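Local coordinates for LAS seventeen-binding protein 3 (Saccharomyces cerevisiae, PDB 1OOT) that interacts with LAS17 and probably binds actin filaments and phosphatidylinositol, the chain here being its SH3 domain, at residues S36-W41 against P53-E58. Sequence-based numbering, arbitrary orientation.
Sequences SQNDWW and PANYVE
The backbone N of A54 donates to D39 O at 2.9 Å, with an N-H...O angle of 159°. This bond ties the n-Src loop of the SH3 fold, turning in a type I beta turn from S36 to D39, to the short 3-10 segment 54-56 that leads into the last strand. Next to it, W40 and P53 form an antiparallel non-hydrogen-bonded pair, their side chains on the same face of the sheet. In one of two modelled conformers of each, P53 CD lies over the six-membered ring of W40, 3.9 Å from its centroid. With Y56, whose ring covers P53 CG, these residues probably form part of the proline-rich ligand surface, as in other SH3 domains.

W41, next in the strand, is directed to the other side of it and is buried. With CG beside its backbone N (chi1 -69°), its indole presents a face to A54 CB, which sits 3.4 Å from the centroid of the five-membered ring in a CH-pi contact, while NE1 donates to S34 OG and, weakly, to S36 O. Without the indole, as with an alanine here, the A54 methyl would probably lose its aromatic face and S34 OG its N-H donor. Farther out, a water donates to both N38 O (3.0 Å) and N55 OD1 (2.8 Å).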
ATOM      1  N   SER A  36       6.977  -6.961   9.291  1.00 14.31           N
ATOM      2  CA  SER A  36       8.066  -6.352   8.535  1.00 14.38           C
ATOM      3  C   SER A  36       7.529  -5.417   7.495  1.00 13.35           C
ATOM      4  O   SER A  36       6.656  -5.759   6.706  1.00 13.54           O
ATOM      5  CB  SER A  36       8.874  -7.382   7.804  1.00 14.15           C
ATOM      6  OG  SER A  36       9.772  -6.843   6.840  1.00 15.56           O
ATOM      7  N   GLN A  37       8.161  -4.250   7.439  1.00 14.67           N
ATOM      8  CA  GLN A  37       7.841  -3.289   6.412  1.00 15.60           C
ATOM      9  C   GLN A  37       8.522  -3.543   5.064  1.00 14.69           C
ATOM     10  O   GLN A  37       8.500  -2.734   4.179  1.00 17.30           O
ATOM     11  CB  GLN A  37       8.130  -1.885   6.922  1.00 20.73           C
ATOM     12  CG  GLN A  37       6.930  -1.093   6.398  1.00 26.62           C
ATOM     13  CD  GLN A  37       6.753   0.303   6.831  1.00 24.44           C
ATOM     14  OE1 GLN A  37       6.370   1.118   6.005  1.00 28.10           O
ATOM     15  NE2 GLN A  37       6.913   0.570   8.092  1.00 21.55           N
ATOM     16  N   ASN A  38       9.080  -4.754   4.892  1.00 11.93           N
ATOM     17  CA  ASN A  38       9.601  -5.242   3.637  1.00 13.71           C
ATOM     18  C   ASN A  38       8.716  -6.282   3.016  1.00 13.42           C
ATOM     19  O   ASN A  38       9.050  -6.850   1.983  1.00 16.73           O
ATOM     20  CB  ASN A  38      11.021  -5.761   3.809  1.00 14.33           C
ATOM     21  CG  ASN A  38      12.007  -4.663   3.986  1.00 17.19           C
ATOM     22  OD1 ASN A  38      12.912  -4.743   4.849  1.00 19.11           O
ATOM     23  ND2 ASN A  38      11.884  -3.636   3.180  1.00 15.80           N
ATOM     24  N   ASP A  39       7.579  -6.554   3.627  1.00 11.89           N
ATOM     25  CA  ASP A  39       6.660  -7.552   3.086  1.00 12.06           C
ATOM     26  C   ASP A  39       5.621  -6.864   2.230  1.00 11.39           C
ATOM     27  O   ASP A  39       5.534  -5.630   2.168  1.00 12.91           O
ATOM     28  CB  ASP A  39       5.950  -8.237   4.258  1.00 12.68           C
ATOM     29  CG  ASP A  39       6.843  -9.121   5.054  1.00 12.88           C
ATOM     30  OD1 ASP A  39       7.884  -9.541   4.500  1.00 13.68           O
ATOM     31  OD2 ASP A  39       6.562  -9.386   6.245  1.00 11.46           O
ATOM     32  N   TRP A  40       4.756  -7.641   1.649  0.50 10.60           N
ATOM     33  CA  TRP A  40       3.685  -7.036   0.928  0.50  9.55           C
ATOM     34  C   TRP A  40       2.524  -6.996   1.903  0.50 10.99           C
ATOM     35  O   TRP A  40       2.264  -7.965   2.600  0.50 11.57           O
ATOM     36  CB  TRP A  40       3.429  -7.849  -0.327  0.50 10.34           C
ATOM     37  CG  TRP A  40       4.479  -7.607  -1.361  0.50  9.75           C
ATOM     38  CD1 TRP A  40       5.804  -7.854  -1.242  0.50 13.20           C
ATOM     39  CD2 TRP A  40       4.290  -7.068  -2.655  0.50  9.89           C
ATOM     40  NE1 TRP A  40       6.461  -7.494  -2.391  0.50 14.59           N
ATOM     41  CE2 TRP A  40       5.549  -6.979  -3.268  0.50 12.32           C
ATOM     42  CE3 TRP A  40       3.190  -6.597  -3.351  0.50  9.28           C
ATOM     43  CZ2 TRP A  40       5.720  -6.542  -4.578  0.50 11.79           C
ATOM     44  CZ3 TRP A  40       3.368  -6.136  -4.628  0.50 10.69           C
ATOM     45  CH2 TRP A  40       4.636  -6.080  -5.219  0.50  9.20           C
ATOM     46  N   TRP A  41       1.928  -5.808   2.034  1.00 10.79           N
ATOM     47  CA  TRP A  41       0.786  -5.571   2.874  1.00 11.08           C
ATOM     48  C   TRP A  41      -0.445  -5.426   1.992  1.00  9.97           C
ATOM     49  O   TRP A  41      -0.336  -5.361   0.772  1.00 11.24           O
ATOM     50  CB  TRP A  41       1.005  -4.316   3.743  1.00 11.52           C
ATOM     51  CG  TRP A  41       2.063  -4.476   4.792  1.00 10.93           C
ATOM     52  CD1 TRP A  41       2.796  -5.584   5.109  1.00 10.54           C
ATOM     53  CD2 TRP A  41       2.466  -3.467   5.706  1.00 11.44           C
ATOM     54  NE1 TRP A  41       3.638  -5.306   6.155  1.00 11.64           N
ATOM     55  CE2 TRP A  41       3.470  -4.004   6.530  1.00 10.35           C
ATOM     56  CE3 TRP A  41       2.097  -2.122   5.874  1.00 13.81           C
ATOM     57  CZ2 TRP A  41       4.075  -3.270   7.531  1.00 14.52           C
ATOM     58  CZ3 TRP A  41       2.753  -1.376   6.844  1.00 16.10           C
ATOM     59  CH2 TRP A  41       3.722  -1.953   7.656  1.00 16.54           C
ATOM     60  N   PRO A  53       4.090  -3.373  -1.901  0.50 10.79           N
ATOM     61  CA  PRO A  53       5.321  -3.454  -1.093  0.50 10.56           C
ATOM     62  C   PRO A  53       5.284  -2.427   0.045  0.50 10.35           C
ATOM     63  O   PRO A  53       5.171  -1.207  -0.179  0.50 12.90           O
ATOM     64  CB  PRO A  53       6.428  -3.090  -2.086  0.50 11.91           C
ATOM     65  CG  PRO A  53       5.758  -2.356  -3.193  0.50 10.85           C
ATOM     66  CD  PRO A  53       4.337  -2.789  -3.228  0.50 12.55           C
ATOM     67  N   ALA A  54       5.365  -2.926   1.268  1.00 11.22           N
ATOM     68  CA  ALA A  54       5.141  -2.078   2.384  1.00 10.99           C
ATOM     69  C   ALA A  54       6.225  -1.048   2.542  1.00 10.57           C
ATOM     70  O   ALA A  54       5.998  -0.005   3.205  1.00 12.58           O
ATOM     71  CB  ALA A  54       5.010  -2.877   3.631  1.00 12.84           C
ATOM     72  N   ASN A  55       7.398  -1.285   1.984  1.00 11.26           N
ATOM     73  CA  ASN A  55       8.473  -0.309   2.159  1.00 11.74           C
ATOM     74  C   ASN A  55       8.175   1.001   1.467  1.00 11.24           C
ATOM     75  O   ASN A  55       8.750   2.035   1.820  1.00 12.25           O
ATOM     76  CB  ASN A  55       9.825  -0.881   1.708  1.00 12.81           C
ATOM     77  CG  ASN A  55       9.754  -1.486   0.334  1.00 15.38           C
ATOM     78  OD1 ASN A  55       9.081  -2.515   0.130  1.00 16.08           O
ATOM     79  ND2 ASN A  55      10.454  -0.873  -0.622  1.00 16.75           N
ATOM     80  N   TYR A  56       7.275   0.964   0.475  1.00 11.04           N
ATOM     81  CA  TYR A  56       6.898   2.171  -0.248  1.00 12.03           C
ATOM     82  C   TYR A  56       6.044   3.164   0.535  1.00 12.29           C
ATOM     83  O   TYR A  56       5.751   4.236   0.011  1.00 13.27           O
ATOM     84  CB  TYR A  56       6.164   1.836  -1.512  1.00 12.05           C
ATOM     85  CG  TYR A  56       6.894   1.239  -2.682  1.00 16.29           C
ATOM     86  CD1 TYR A  56       8.009   0.514  -2.537  1.00 23.27           C
ATOM     87  CD2 TYR A  56       6.489   1.546  -3.964  1.00 20.71           C
ATOM     88  CE1 TYR A  56       8.665  -0.052  -3.644  1.00 21.83           C
ATOM     89  CE2 TYR A  56       7.124   1.014  -5.063  1.00 21.43           C
ATOM     90  CZ  TYR A  56       8.163   0.153  -4.883  1.00 20.67           C
ATOM     91  OH  TYR A  56       8.869  -0.387  -5.946  1.00 22.97           O
ATOM     92  N   VAL A  57       5.592   2.779   1.726  1.00 12.27           N
ATOM     93  CA  VAL A  57       4.704   3.641   2.517  1.00 11.38           C
ATOM     94  C   VAL A  57       5.242   3.922   3.901  1.00 12.44           C
ATOM     95  O   VAL A  57       6.143   3.193   4.382  1.00 14.27           O
ATOM     96  CB  VAL A  57       3.282   3.045   2.631  1.00 12.95           C
ATOM     97  CG1 VAL A  57       2.737   2.685   1.252  1.00 13.80           C
ATOM     98  CG2 VAL A  57       3.221   1.840   3.606  1.00 13.36           C
ATOM     99  N   GLU A  58       4.757   5.027   4.488  1.00 13.28           N
ATOM    100  CA  GLU A  58       5.145   5.432   5.830  1.00 14.36           C
ATOM    101  C   GLU A  58       3.861   5.482   6.668  1.00 16.17           C
ATOM    102  O   GLU A  58       2.937   6.174   6.335  1.00 14.72           O
ATOM    103  CB  GLU A  58       5.814   6.775   5.809  1.00 18.80           C
ATOM    104  CG  GLU A  58       6.215   7.230   7.228  1.00 24.28           C
ATOM    105  CD  GLU A  58       6.918   8.571   7.241  1.00 35.09           C
ATOM    106  OE1 GLU A  58       7.804   8.803   6.397  1.00 41.17           O
ATOM    107  OE2 GLU A  58       6.611   9.400   8.124  1.00 43.31           O
TER
HETATM  108  O   HOH W   1      10.157  -5.130  -0.180  1.00 26.33           O